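Local coordinates for protein N-acetyl-beta-D glucosaminidase (PDB 4ZM6) that binds acetyl-CoA and probably both hydrolyses beta-linked N-acetylglucosamine residues and transfers acetyl groups to glucosamine, at residues L649-T652 / Y653-F657; R730-P733 / H734-S737; L631-A634 / A635-F639; L616-P620 / S621-K625. All coordinates share one frame; numbering follows the deposited sequence.

Contact 1 of 4, residues L649-T652 / Y653-F657; sequences LGST and YPRFF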
loop_
_atom_site.group_PDB
_atom_site.type_symbol
_atom_site.label_atom_id
_atom_site.label_comp_id
_atom_site.label_asym_id
_atom_site.label_seq_id
_atom_site.Cartn_x
_atom_site.Cartn_y
_atom_site.Cartn_z
ATOM N N LEU A 649 0.128 -23.670 12.962
ATOM C CA LEU A 649 -1.113 -24.150 12.352
ATOM C C LEU A 649 -2.191 -24.198 13.426
ATOM O O LEU A 649 -2.014 -24.844 14.466
ATOM C CB LEU A 649 -0.952 -25.543 11.735
ATOM C CG LEU A 649 -0.311 -25.683 10.355
ATOM C CD1 LEU A 649 -0.395 -27.135 9.903
ATOM C CD2 LEU A 649 -0.962 -24.774 9.325
ATOM N N GLY A 650 -3.313 -23.538 13.154
ATOM C CA GLY A 650 -4.362 -23.357 14.145
ATOM C C GLY A 650 -4.026 -22.166 15.010
ATOM O O GLY A 650 -3.099 -21.415 14.706
ATOM N N SER A 651 -4.772 -21.982 16.091
ATOM C CA SER A 651 -4.529 -20.859 16.988
ATOM C C SER A 651 -4.693 -21.259 18.445
ATOM O O SER A 651 -5.190 -22.339 18.760
ATOM C CB SER A 651 -5.453 -19.685 16.640
ATOM O OG SER A 651 -6.741 -20.128 16.240
ATOM N N THR A 652 -4.246 -20.375 19.330
ATOM C CA THR A 652 -4.433 -20.546 20.765
ATOM C C THR A 652 -5.783 -19.938 21.180
ATOM O O THR A 652 -6.742 -20.677 21.423
ATOM C CB THR A 652 -3.271 -19.909 21.549
ATOM O OG1 THR A 652 -3.039 -18.590 21.056
ATOM C CG2 THR A 652 -1.999 -20.716 21.376
ATOM N N TYR A 653 -5.860 -18.606 21.222
ATOM C CA TYR A 653 -7.086 -17.903 21.611
ATOM C C TYR A 653 -7.248 -16.588 20.840
ATOM O O TYR A 653 -6.353 -15.745 20.880
ATOM C CB TYR A 653 -7.065 -17.597 23.117
ATOM C CG TYR A 653 -8.449 -17.419 23.720
ATOM C CD1 TYR A 653 -9.160 -16.233 23.548
ATOM C CD2 TYR A 653 -9.051 -18.447 24.443
ATOM C CE1 TYR A 653 -10.426 -16.074 24.084
ATOM C CE2 TYR A 653 -10.315 -18.299 24.981
ATOM C CZ TYR A 653 -10.999 -17.113 24.805
ATOM O OH TYR A 653 -12.259 -16.961 25.342
ATOM N N PRO A 654 -8.382 -16.399 20.136
ATOM C CA PRO A 654 -9.488 -17.328 19.870
ATOM C C PRO A 654 -9.086 -18.420 18.886
ATOM O O PRO A 654 -7.962 -18.410 18.382
ATOM C CB PRO A 654 -10.573 -16.431 19.258
ATOM C CG PRO A 654 -9.844 -15.266 18.695
ATOM C CD PRO A 654 -8.651 -15.057 19.585
ATOM N N ARG A 655 -10.003 -19.339 18.590
ATOM C CA ARG A 655 -9.624 -20.571 17.913
ATOM C C ARG A 655 -10.790 -21.376 17.375
ATOM O O ARG A 655 -11.784 -21.565 18.063
ATOM C CB ARG A 655 -8.846 -21.443 18.900
ATOM C CG ARG A 655 -8.695 -22.901 18.499
ATOM C CD ARG A 655 -8.573 -23.821 19.699
ATOM N NE ARG A 655 -7.761 -23.244 20.765
ATOM C CZ ARG A 655 -7.587 -23.814 21.952
ATOM N NH1 ARG A 655 -8.139 -24.997 22.226
ATOM N NH2 ARG A 655 -6.843 -23.205 22.865
ATOM N N PHE A 656 -10.638 -21.867 16.144
ATOM C CA PHE A 656 -11.465 -22.960 15.632
ATOM C C PHE A 656 -10.818 -24.296 15.990
ATOM O O PHE A 656 -11.470 -25.182 16.530
ATOM C CB PHE A 656 -11.597 -22.883 14.119
ATOM C CG PHE A 656 -12.225 -21.616 13.620
ATOM C CD1 PHE A 656 -13.591 -21.417 13.725
ATOM C CD2 PHE A 656 -11.453 -20.639 13.008
ATOM C CE1 PHE A 656 -14.175 -20.259 13.244
ATOM C CE2 PHE A 656 -12.030 -19.480 12.524
ATOM C CZ PHE A 656 -13.394 -19.287 12.643
ATOM N N PHE A 657 -9.529 -24.424 15.672
ATOM C CA PHE A 657 -8.745 -25.631 15.951
ATOM C C PHE A 657 -7.357 -25.251 16.489
ATOM O O PHE A 657 -6.801 -24.223 16.094
ATOM C CB PHE A 657 -8.569 -26.461 14.677
ATOM C CG PHE A 657 -9.856 -26.773 13.953
ATOM C CD1 PHE A 657 -10.886 -27.457 14.588
ATOM C CD2 PHE A 657 -10.026 -26.416 12.619
ATOM C CE1 PHE A 657 -12.065 -27.753 13.915
ATOM C CE2 PHE A 657 -11.201 -26.710 11.941
ATOM C CZ PHE A 657 -12.221 -27.382 12.588
#

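Contact 2 of 4, residues R730-P733 / H734-S737; sequences RNFP and HWLS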
loop_
_atom_site.group_PDB
_atom_site.type_symbol
_atom_site.label_atom_id
_atom_site.label_comp_id
_atom_site.label_asym_id
_atom_site.label_seq_id
_atom_site.Cartn_x
_atom_site.Cartn_y
_atom_site.Cartn_z
ATOM N N ARG A 730 4.792 -16.782 38.106
ATOM C CA ARG A 730 5.810 -17.699 38.618
ATOM C C ARG A 730 5.715 -19.083 37.964
ATOM O O ARG A 730 6.741 -19.673 37.628
ATOM C CB ARG A 730 5.737 -17.831 40.148
ATOM C CG ARG A 730 6.717 -18.854 40.715
ATOM C CD ARG A 730 6.923 -18.729 42.218
ATOM N NE ARG A 730 7.984 -19.625 42.695
ATOM C CZ ARG A 730 9.296 -19.403 42.566
ATOM N NH1 ARG A 730 9.750 -18.303 41.965
ATOM N NH2 ARG A 730 10.164 -20.292 43.038
ATOM N N ASN A 731 4.499 -19.590 37.769
ATOM C CA ASN A 731 4.310 -21.009 37.458
ATOM C C ASN A 731 3.878 -21.342 36.032
ATOM O O ASN A 731 4.281 -22.375 35.496
ATOM C CB ASN A 731 3.320 -21.623 38.451
ATOM C CG ASN A 731 3.826 -21.576 39.887
ATOM O OD1 ASN A 731 4.743 -22.306 40.255
ATOM N ND2 ASN A 731 3.224 -20.717 40.704
ATOM N N PHE A 732 3.046 -20.501 35.423
ATOM C CA PHE A 732 2.555 -20.763 34.067
ATOM C C PHE A 732 2.460 -19.479 33.247
ATOM O O PHE A 732 1.382 -19.139 32.747
ATOM C CB PHE A 732 1.196 -21.459 34.130
ATOM C CG PHE A 732 1.207 -22.718 34.933
ATOM C CD1 PHE A 732 1.527 -23.934 34.340
ATOM C CD2 PHE A 732 0.922 -22.691 36.293
ATOM C CE1 PHE A 732 1.549 -25.106 35.086
ATOM C CE2 PHE A 732 0.944 -23.859 37.045
ATOM C CZ PHE A 732 1.258 -25.068 36.440
ATOM N N PRO A 733 3.601 -18.779 33.066
ATOM C CA PRO A 733 3.613 -17.435 32.464
ATOM C C PRO A 733 2.990 -17.395 31.073
ATOM O O PRO A 733 2.445 -16.370 30.663
ATOM C CB PRO A 733 5.107 -17.088 32.377
ATOM C CG PRO A 733 5.825 -18.127 33.171
ATOM C CD PRO A 733 4.958 -19.341 33.164
ATOM N N HIS A 734 3.086 -18.514 30.364
ATOM C CA HIS A 734 2.462 -18.673 29.058
ATOM C C HIS A 734 0.932 -18.605 29.085
ATOM O O HIS A 734 0.316 -18.505 28.031
ATOM C CB HIS A 734 2.934 -19.974 28.385
ATOM C CG HIS A 734 2.633 -21.217 29.169
ATOM N ND1 HIS A 734 3.460 -21.690 30.169
ATOM C CD2 HIS A 734 1.605 -22.098 29.085
ATOM C CE1 HIS A 734 2.948 -22.799 30.673
ATOM N NE2 HIS A 734 1.822 -23.067 30.033
ATOM N N TRP A 735 0.319 -18.655 30.271
ATOM C CA TRP A 735 -1.146 -18.509 30.395
ATOM C C TRP A 735 -1.622 -17.155 30.936
ATOM O O TRP A 735 -2.800 -16.829 30.813
ATOM C CB TRP A 735 -1.723 -19.616 31.277
ATOM C CG TRP A 735 -1.803 -20.946 30.637
ATOM C CD1 TRP A 735 -1.900 -21.219 29.303
ATOM C CD2 TRP A 735 -1.829 -22.207 31.310
ATOM N NE1 TRP A 735 -1.968 -22.578 29.103
ATOM C CE2 TRP A 735 -1.929 -23.208 30.318
ATOM C CE3 TRP A 735 -1.771 -22.590 32.654
ATOM C CZ2 TRP A 735 -1.973 -24.568 30.628
ATOM C CZ3 TRP A 735 -1.814 -23.946 32.963
ATOM C CH2 TRP A 735 -1.913 -24.918 31.951
ATOM N N LEU A 736 -0.725 -16.375 31.531
ATOM C CA LEU A 736 -1.098 -15.093 32.126
ATOM C C LEU A 736 -2.071 -14.293 31.257
ATOM O O LEU A 736 -3.097 -13.826 31.748
ATOM C CB LEU A 736 0.152 -14.256 32.420
ATOM C CG LEU A 736 -0.048 -12.874 33.050
ATOM C CD1 LEU A 736 -1.017 -12.924 34.227
ATOM C CD2 LEU A 736 1.293 -12.304 33.493
ATOM N N SER A 737 -1.766 -14.160 29.968
ATOM C CA SER A 737 -2.596 -13.356 29.061
ATOM C C SER A 737 -4.037 -13.877 28.911
ATOM O O SER A 737 -4.952 -13.103 28.628
ATOM C CB SER A 737 -1.951 -13.268 27.679
ATOM O OG SER A 737 -2.169 -14.460 26.949
#

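Contact 3 of 4, residues L631-A634 / A635-F639; sequences LHDA and ALEHF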
loop_
_atom_site.group_PDB
_atom_site.type_symbol
_atom_site.label_atom_id
_atom_site.label_comp_id
_atom_site.label_asym_id
_atom_site.label_seq_id
_atom_site.Cartn_x
_atom_site.Cartn_y
_atom_site.Cartn_z
ATOM N N LEU A 631 -4.253 -18.421 -1.127
ATOM C CA LEU A 631 -4.613 -17.900 0.191
ATOM C C LEU A 631 -3.510 -18.162 1.198
ATOM O O LEU A 631 -3.165 -17.292 1.994
ATOM C CB LEU A 631 -5.920 -18.539 0.680
ATOM C CG LEU A 631 -7.174 -18.171 -0.115
ATOM C CD1 LEU A 631 -8.353 -19.042 0.279
ATOM C CD2 LEU A 631 -7.508 -16.698 0.061
ATOM N N HIS A 632 -2.971 -19.373 1.152
ATOM C CA HIS A 632 -1.891 -19.791 2.034
ATOM C C HIS A 632 -0.671 -18.876 1.906
ATOM O O HIS A 632 -0.067 -18.478 2.906
ATOM C CB HIS A 632 -1.525 -21.234 1.698
ATOM C CG HIS A 632 -0.351 -21.759 2.453
ATOM N ND1 HIS A 632 0.945 -21.423 2.134
ATOM C CD2 HIS A 632 -0.274 -22.614 3.494
ATOM C CE1 HIS A 632 1.771 -22.039 2.957
ATOM N NE2 HIS A 632 1.056 -22.768 3.790
ATOM N N ASP A 633 -0.317 -18.543 0.670
ATOM C CA ASP A 633 0.802 -17.650 0.398
ATOM C C ASP A 633 0.531 -16.223 0.880
ATOM O O ASP A 633 1.411 -15.578 1.452
ATOM C CB ASP A 633 1.131 -17.667 -1.097
ATOM C CG ASP A 633 1.807 -18.959 -1.526
ATOM O OD1 ASP A 633 1.535 -20.018 -0.916
ATOM O OD2 ASP A 633 2.623 -18.916 -2.464
ATOM N N ALA A 634 -0.688 -15.738 0.658
ATOM C CA ALA A 634 -1.106 -14.431 1.177
ATOM C C ALA A 634 -0.921 -14.376 2.687
ATOM O O ALA A 634 -0.487 -13.365 3.231
ATOM C CB ALA A 634 -2.555 -14.146 0.811
ATOM N N ALA A 635 -1.228 -15.481 3.358
ATOM C CA ALA A 635 -1.045 -15.575 4.800
ATOM C C ALA A 635 0.426 -15.479 5.212
ATOM O O ALA A 635 0.767 -14.692 6.095
ATOM C CB ALA A 635 -1.664 -16.860 5.333
ATOM N N LEU A 636 1.295 -16.268 4.581
ATOM C CA LEU A 636 2.714 -16.271 4.957
ATOM C C LEU A 636 3.423 -15.009 4.504
ATOM O O LEU A 636 4.360 -14.562 5.160
ATOM C CB LEU A 636 3.446 -17.493 4.409
ATOM C CG LEU A 636 2.854 -18.882 4.675
ATOM C CD1 LEU A 636 3.980 -19.910 4.709
ATOM C CD2 LEU A 636 2.040 -18.950 5.963
ATOM N N GLU A 637 2.982 -14.441 3.386
ATOM C CA GLU A 637 3.542 -13.175 2.908
ATOM C C GLU A 637 3.266 -12.062 3.910
ATOM O O GLU A 637 4.140 -11.241 4.178
ATOM C CB GLU A 637 2.984 -12.802 1.529
ATOM C CG GLU A 637 3.600 -13.599 0.387
ATOM C CD GLU A 637 2.674 -13.754 -0.806
ATOM O OE1 GLU A 637 1.835 -12.854 -1.049
ATOM O OE2 GLU A 637 2.798 -14.785 -1.510
ATOM N N HIS A 638 2.055 -12.046 4.468
ATOM C CA HIS A 638 1.709 -11.074 5.500
ATOM C C HIS A 638 2.570 -11.263 6.748
ATOM O O HIS A 638 3.192 -10.314 7.215
ATOM C CB HIS A 638 0.229 -11.150 5.875
ATOM C CG HIS A 638 -0.114 -10.339 7.083
ATOM N ND1 HIS A 638 -0.667 -10.888 8.219
ATOM C CD2 HIS A 638 0.077 -9.026 7.353
ATOM C CE1 HIS A 638 -0.827 -9.942 9.128
ATOM N NE2 HIS A 638 -0.380 -8.804 8.628
ATOM N N PHE A 639 2.602 -12.484 7.275
ATOM C CA PHE A 639 3.435 -12.797 8.429
ATOM C C PHE A 639 4.871 -12.375 8.178
ATOM O O PHE A 639 5.507 -11.758 9.030
ATOM C CB PHE A 639 3.437 -14.296 8.719
ATOM C CG PHE A 639 2.121 -14.845 9.198
ATOM C CD1 PHE A 639 1.319 -14.139 10.086
ATOM C CD2 PHE A 639 1.711 -16.110 8.794
ATOM C CE1 PHE A 639 0.116 -14.666 10.522
ATOM C CE2 PHE A 639 0.514 -16.644 9.236
ATOM C CZ PHE A 639 -0.287 -15.920 10.097
#

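Contact 4 of 4, residues L616-P620 / S621-K625; sequences LMVSP and SYQGK. With ACO (acetyl coenzyme *a), chain C.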
loop_
_atom_site.group_PDB
_atom_site.type_symbol
_atom_site.label_atom_id
_atom_site.label_comp_id
_atom_site.label_asym_id
_atom_site.label_seq_id
_atom_site.Cartn_x
_atom_site.Cartn_y
_atom_site.Cartn_z
ATOM N N LEU A 616 -7.849 -22.291 7.138
ATOM C CA LEU A 616 -7.695 -22.230 5.693
ATOM C C LEU A 616 -8.695 -23.218 5.135
ATOM O O LEU A 616 -8.693 -24.377 5.533
ATOM C CB LEU A 616 -6.282 -22.644 5.288
ATOM C CG LEU A 616 -5.651 -22.086 4.001
ATOM C CD1 LEU A 616 -4.700 -23.119 3.400
ATOM C CD2 LEU A 616 -6.675 -21.654 2.961
ATOM N N MET A 617 -9.562 -22.766 4.237
ATOM C CA MET A 617 -10.602 -23.633 3.678
ATOM C C MET A 617 -11.031 -23.136 2.306
ATOM O O MET A 617 -11.098 -21.926 2.081
ATOM C CB MET A 617 -11.814 -23.677 4.617
ATOM C CG MET A 617 -12.711 -22.445 4.540
ATOM S SD MET A 617 -13.929 -22.231 5.856
ATOM C CE MET A 617 -14.681 -23.847 5.890
ATOM N N VAL A 618 -11.306 -24.068 1.391
ATOM C CA VAL A 618 -11.881 -23.724 0.084
ATOM C C VAL A 618 -12.991 -24.717 -0.282
ATOM O O VAL A 618 -12.928 -25.895 0.076
ATOM C CB VAL A 618 -10.809 -23.603 -1.049
ATOM C CG1 VAL A 618 -9.394 -23.539 -0.484
ATOM C CG2 VAL A 618 -10.896 -24.742 -2.053
ATOM N N SER A 619 -13.997 -24.217 -1.000
ATOM C CA SER A 619 -15.179 -24.990 -1.372
ATOM C C SER A 619 -14.797 -26.253 -2.137
ATOM O O SER A 619 -13.933 -26.191 -3.016
ATOM C CB SER A 619 -16.106 -24.144 -2.249
ATOM O OG SER A 619 -16.182 -22.806 -1.785
ATOM N N PRO A 620 -15.455 -27.395 -1.832
ATOM C CA PRO A 620 -15.094 -28.689 -2.428
ATOM C C PRO A 620 -14.986 -28.659 -3.948
ATOM O O PRO A 620 -13.986 -29.110 -4.504
ATOM C CB PRO A 620 -16.243 -29.607 -2.002
ATOM C CG PRO A 620 -16.789 -28.985 -0.768
ATOM C CD PRO A 620 -16.651 -27.508 -0.978
ATOM N N SER A 621 -15.995 -28.104 -4.611
ATOM C CA SER A 621 -16.002 -28.007 -6.075
ATOM C C SER A 621 -14.884 -27.133 -6.659
ATOM O O SER A 621 -14.678 -27.137 -7.869
ATOM C CB SER A 621 -17.353 -27.473 -6.549
ATOM O OG SER A 621 -17.662 -26.259 -5.887
ATOM N N TYR A 622 -14.178 -26.385 -5.811
ATOM C CA TYR A 622 -13.065 -25.543 -6.251
ATOM C C TYR A 622 -11.678 -25.981 -5.739
ATOM O O TYR A 622 -10.666 -25.344 -6.053
ATOM C CB TYR A 622 -13.342 -24.103 -5.836
ATOM C CG TYR A 622 -14.381 -23.435 -6.691
ATOM C CD1 TYR A 622 -15.739 -23.590 -6.427
ATOM C CD2 TYR A 622 -14.005 -22.649 -7.775
ATOM C CE1 TYR A 622 -16.695 -22.974 -7.220
ATOM C CE2 TYR A 622 -14.951 -22.031 -8.573
ATOM C CZ TYR A 622 -16.290 -22.196 -8.292
ATOM O OH TYR A 622 -17.210 -21.573 -9.090
ATOM N N GLN A 623 -11.621 -27.062 -4.964
ATOM C CA GLN A 623 -10.339 -27.603 -4.513
ATOM C C GLN A 623 -9.533 -28.175 -5.687
ATOM O O GLN A 623 -10.092 -28.516 -6.732
ATOM C CB GLN A 623 -10.558 -28.654 -3.419
ATOM C CG GLN A 623 -11.032 -28.030 -2.121
ATOM C CD GLN A 623 -11.478 -29.017 -1.062
ATOM O OE1 GLN A 623 -11.159 -30.200 -1.115
ATOM N NE2 GLN A 623 -12.214 -28.517 -0.072
ATOM N N GLY A 624 -8.216 -28.247 -5.516
ATOM C CA GLY A 624 -7.316 -28.746 -6.553
ATOM C C GLY A 624 -7.129 -27.829 -7.750
ATOM O O GLY A 624 -6.775 -28.290 -8.840
ATOM N N LYS A 625 -7.361 -26.535 -7.557
ATOM C CA LYS A 625 -7.145 -25.537 -8.612
ATOM C C LYS A 625 -6.108 -24.472 -8.222
ATOM O O LYS A 625 -5.883 -23.526 -8.976
ATOM C CB LYS A 625 -8.468 -24.857 -8.970
ATOM C CG LYS A 625 -9.571 -25.818 -9.374
ATOM C CD LYS A 625 -10.847 -25.067 -9.710
ATOM C CE LYS A 625 -11.971 -26.013 -10.105
ATOM N NZ LYS A 625 -11.658 -26.750 -11.360
HETATM N N1A ACO C . -3.805 -28.929 -11.928
HETATM C C2A ACO C . -3.469 -30.115 -11.369
HETATM N N3A ACO C . -3.265 -30.276 -10.042
HETATM C C4A ACO C . -3.399 -29.236 -9.176
HETATM C C5A ACO C . -3.755 -27.912 -9.722
HETATM C C6A ACO C . -3.962 -27.804 -11.184
HETATM N N6A ACO C . -4.298 -26.617 -11.743
HETATM N N7A ACO C . -3.809 -27.069 -8.685
HETATM C C8A ACO C . -3.511 -27.778 -7.565
HETATM N N9A ACO C . -3.258 -29.070 -7.856
HETATM C C1B ACO C . -2.905 -30.122 -6.861
HETATM C C2B ACO C . -1.396 -30.301 -6.718
HETATM O O2B ACO C . -1.060 -31.694 -6.744
HETATM C C3B ACO C . -1.018 -29.637 -5.402
HETATM O O3B ACO C . 0.030 -30.308 -4.675
HETATM P P3B ACO C . -0.072 -31.704 -3.851
HETATM O O7A ACO C . -0.560 -31.311 -2.472
HETATM O O8A ACO C . -0.996 -32.592 -4.652
HETATM O O9A ACO C . 1.353 -32.181 -3.852
HETATM C C4B ACO C . -2.336 -29.541 -4.636
HETATM O O4B ACO C . -3.406 -29.746 -5.572
HETATM C C5B ACO C . -2.474 -28.194 -3.937
HETATM O O5B ACO C . -3.861 -27.913 -3.808
HETATM P P1A ACO C . -4.450 -26.431 -3.954
HETATM O O1A ACO C . -5.437 -26.454 -5.097
HETATM O O2A ACO C . -3.365 -25.388 -3.925
HETATM O O3A ACO C . -5.198 -26.424 -2.535
HETATM P P2A ACO C . -6.791 -26.508 -2.440
HETATM O O4A ACO C . -7.361 -25.338 -3.207
HETATM O O5A ACO C . -7.243 -27.897 -2.788
HETATM O O6A ACO C . -6.982 -26.283 -0.863
HETATM C CBP ACO C . -7.141 -27.275 1.342
HETATM C CCP ACO C . -6.325 -27.141 0.069
HETATM C CDP ACO C . -7.276 -25.916 2.014
HETATM C CEP ACO C . -6.409 -28.217 2.286
HETATM C CAP ACO C . -8.508 -27.835 0.941
HETATM O OAP ACO C . -8.389 -29.229 0.672
HETATM C C9P ACO C . -9.578 -27.607 1.969
HETATM O O9P ACO C . -10.311 -26.634 1.854
HETATM N N8P ACO C . -9.709 -28.486 2.961
HETATM C C7P ACO C . -10.764 -28.332 3.944
HETATM C C6P ACO C . -10.569 -29.210 5.168
HETATM C C5P ACO C . -9.414 -28.821 6.073
HETATM O O5P ACO C . -8.939 -29.730 6.733
HETATM N N4P ACO C . -8.970 -27.557 6.175
HETATM C C3P ACO C . -7.905 -27.178 7.108
HETATM C C2P ACO C . -8.435 -26.734 8.477
HETATM S S1P ACO C . -7.204 -26.796 9.756
HETATM C C ACO C . -6.489 -25.298 9.730
HETATM O O ACO C . -6.793 -24.482 8.878
HETATM C CH3 ACO C . -5.464 -25.004 10.778
#

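Contact 1 of 4, residues L649-T652 / Y653-F657
The flat guanidinium of Arg655 turns its edge to Thr652, and this side-on grip braces the bend of the loop that follows strand 646-649 of the GNAT acetyltransferase fold. Arg655 NE lies 2.8 Å from Thr652 O and Arg655 NH2 lies 2.9 Å from that same oxygen, so two donors converge on one acceptor. The oxygen sits close to the guanidinium plane, and the carbon behind it, Thr652 C, is at the edge as well. With CG anti to the backbone N of Arg655 (chi1 164°) and a bend further out at chi3 (-39°), the chain folds back beside the backbone of 651-652. The third nitrogen, NH1, forms a salt bridge with Asp834, which holds the flat group at a second point. Another flat group, the Phe657 ring, has Phe656 CB 4.1 Å above one face and toward its rim, while Trp565 and Phe561 make edge-to-face contacts with it. The ring of Tyr653 packs edge-to-face with His741, its OH bonded to Asp781.

Between these side chains the loop doubles back through a cis peptide before Pro654. Ser651 reaches across the bend: its hydroxyl donates to a lone pair of Pro654 O, with OG 3.0 Å from that oxygen, and it also packs against Arg655. Gly650 is buried and touches the bound acetyl-CoA, and its CA is 3.2 Å from Phe657 O. That carbonyl oxygen accepts the backbone bond closing the loop, with Ser651 N 3.0 Å from Phe657 O and an N-H...O angle of 160°.

Contact 2 of 4, residues R730-P733 / H734-S737
Phe732 and Trp735 run abreast, their rings extending in one direction, across the tight turn that links helix 721-731 to helix 736-745. The turn is two overlapping beta turns. In the first, Trp735 N donates to Phe732 O over 2.7 Å; in the second, Leu736 N reaches Pro733 O over 3.3 Å from well above the carbonyl plane.

The compact half is aromatic. Phe732 CB comes within 3.5 Å of Trp735 CE3, and the phenyl ring lies nearly parallel to the six-membered ring of the indole, planes at 19°, yet slid so far along that the centroids are 5.1 Å apart and overlap is slight. His734 completes the cluster. Its CG stands between the backbone N and the carbonyl carbon (chi1 59°), which swings the imidazole toward both neighbours, and CE1 comes to the edge of the Phe732 ring. Phe727 of the preceding helix backs Phe732, and Gln728 touches Trp735.

The opposite character belongs to Pro733, which stays exposed, as His734 largely does, and whose side chain meets the second segment chiefly through that adjoining histidine. Leu736 is in touch with Tyr725 of helix 721-731, but of its side chain only CB comes near the first segment, 3.6 Å from Pro733 O. On the aromatic side, His734 NE2 stands 3.8 Å above the Trp735 ring, over its centre.

Contact 3 of 4, residues L631-A634 / A635-F639
Glu637 lies back along its own helix over the preceding turn, where Asp633 sits four residues earlier. Its CB is 3.2 Å from Asp633 O, and CG, anti to the carbonyl carbon of Glu637 (chi1 -77°), stays beside that same oxygen. CD follows at a similar distance, so the aliphatic stem runs alongside the carbonyl. At the tip the carboxylate divides: OE1 lies 3.7 Å from Asp633 O and near Ala634 CA, OE2 3.4 Å from Asp633 CB. Neither carboxylate oxygen bonds to that carbonyl, itself an acceptor. Beneath the stem, Glu637 N donates to Asp633 O over 2.7 Å, nearly along the C=O axis, one of four successive i to i+4 bonds of helix 627-642.

A second pair lies on a neighbouring face of the helix. Leu636 CD1 approaches His632 CE1 to 3.5 Å, while Leu636 CD2 stands above the imidazole near its rim. The ring is held at both nitrogens: ND1 makes a weak bond to Asp633 OD1 in the adjacent residue, and NE2 bonds to Trp679 NE1, which is consistent with a proton on ND1.

Asp633 OD2 and Glu637 OE2 are 4.2 Å apart, two like charges on one helical face. Hydroxyls from the glycosidase part of the chain meet them: Ser107 and Thr109 bond to Asp633, and Ser108 to Glu637. Since these hydroxyls gather at the start of helix 108-125, that helix end would probably ease the repulsion, making the acidic pair a polar junction between hydrolase and acetyltransferase domains.

Contact 4 of 4, residues L616-P620 / S621-K625
The acetyl-CoA site of the GNAT domain is built here, where strand 608-618 ends and turns into the loop that receives the pyrophosphate. Gln623 ties the two parts together. Its extended side chain brings NE2 to 2.7 Å from Val618 O in an almost straight bond (175°), with the oxygen in the plane of the side-chain amide. Its CG packs on Val618 CG2, the two side chains crossing at a slant. The amide is thereby fixed beside the cofactor, and OE1 takes a weak bond from the pantetheine hydroxyl OAP. Backbone bonds from Tyr622 N to Ser619 O (2.8 Å) and from Gln623 N to Pro620 O (3.2 Å) shape the intervening turn.

Along the strand the pantetheine arm is read by backbone groups: Leu616 N bonds to the acetyl oxygen O (3.0 Å), Leu616 O weakly accepts from N4P, and Val618 N donates to O9P (2.8 Å). Past the turn, Gly624 N reaches the phosphate oxygen O5A (2.9 Å), and Gly626 and Gly628 continue the grip. A strand pairing with pantetheine, then a loop cradling the pyrophosphate, carries the Arg/Gln-x-x-Gly-x-Gly/Ala signature of GNAT acetyltransferases, here Gln623, Gly626 and Gly628.

Contacts 4, 3 and 1 follow one another along a single beta-alpha-beta unit: strand 608-618 and its cofactor loop, helix 627-642, then the loop leaving strand 646-649. Contacts 3 and 4 touch directly, Leu631 CB lying 3.9 Å from Leu616 CD2, so the helix packs on the strand that binds pantetheine. Contact 1 stays about 7 Å from contact 4 at the nearest atoms, yet both touch acetyl-CoA, contact 1 through Gly650 and Phe657. Contact 2 belongs to the second acetyltransferase-like region, about 22 Å from contact 4 at the nearest atoms. It comes closer to contact 1, about 7 Å between nearest atoms, without touching it.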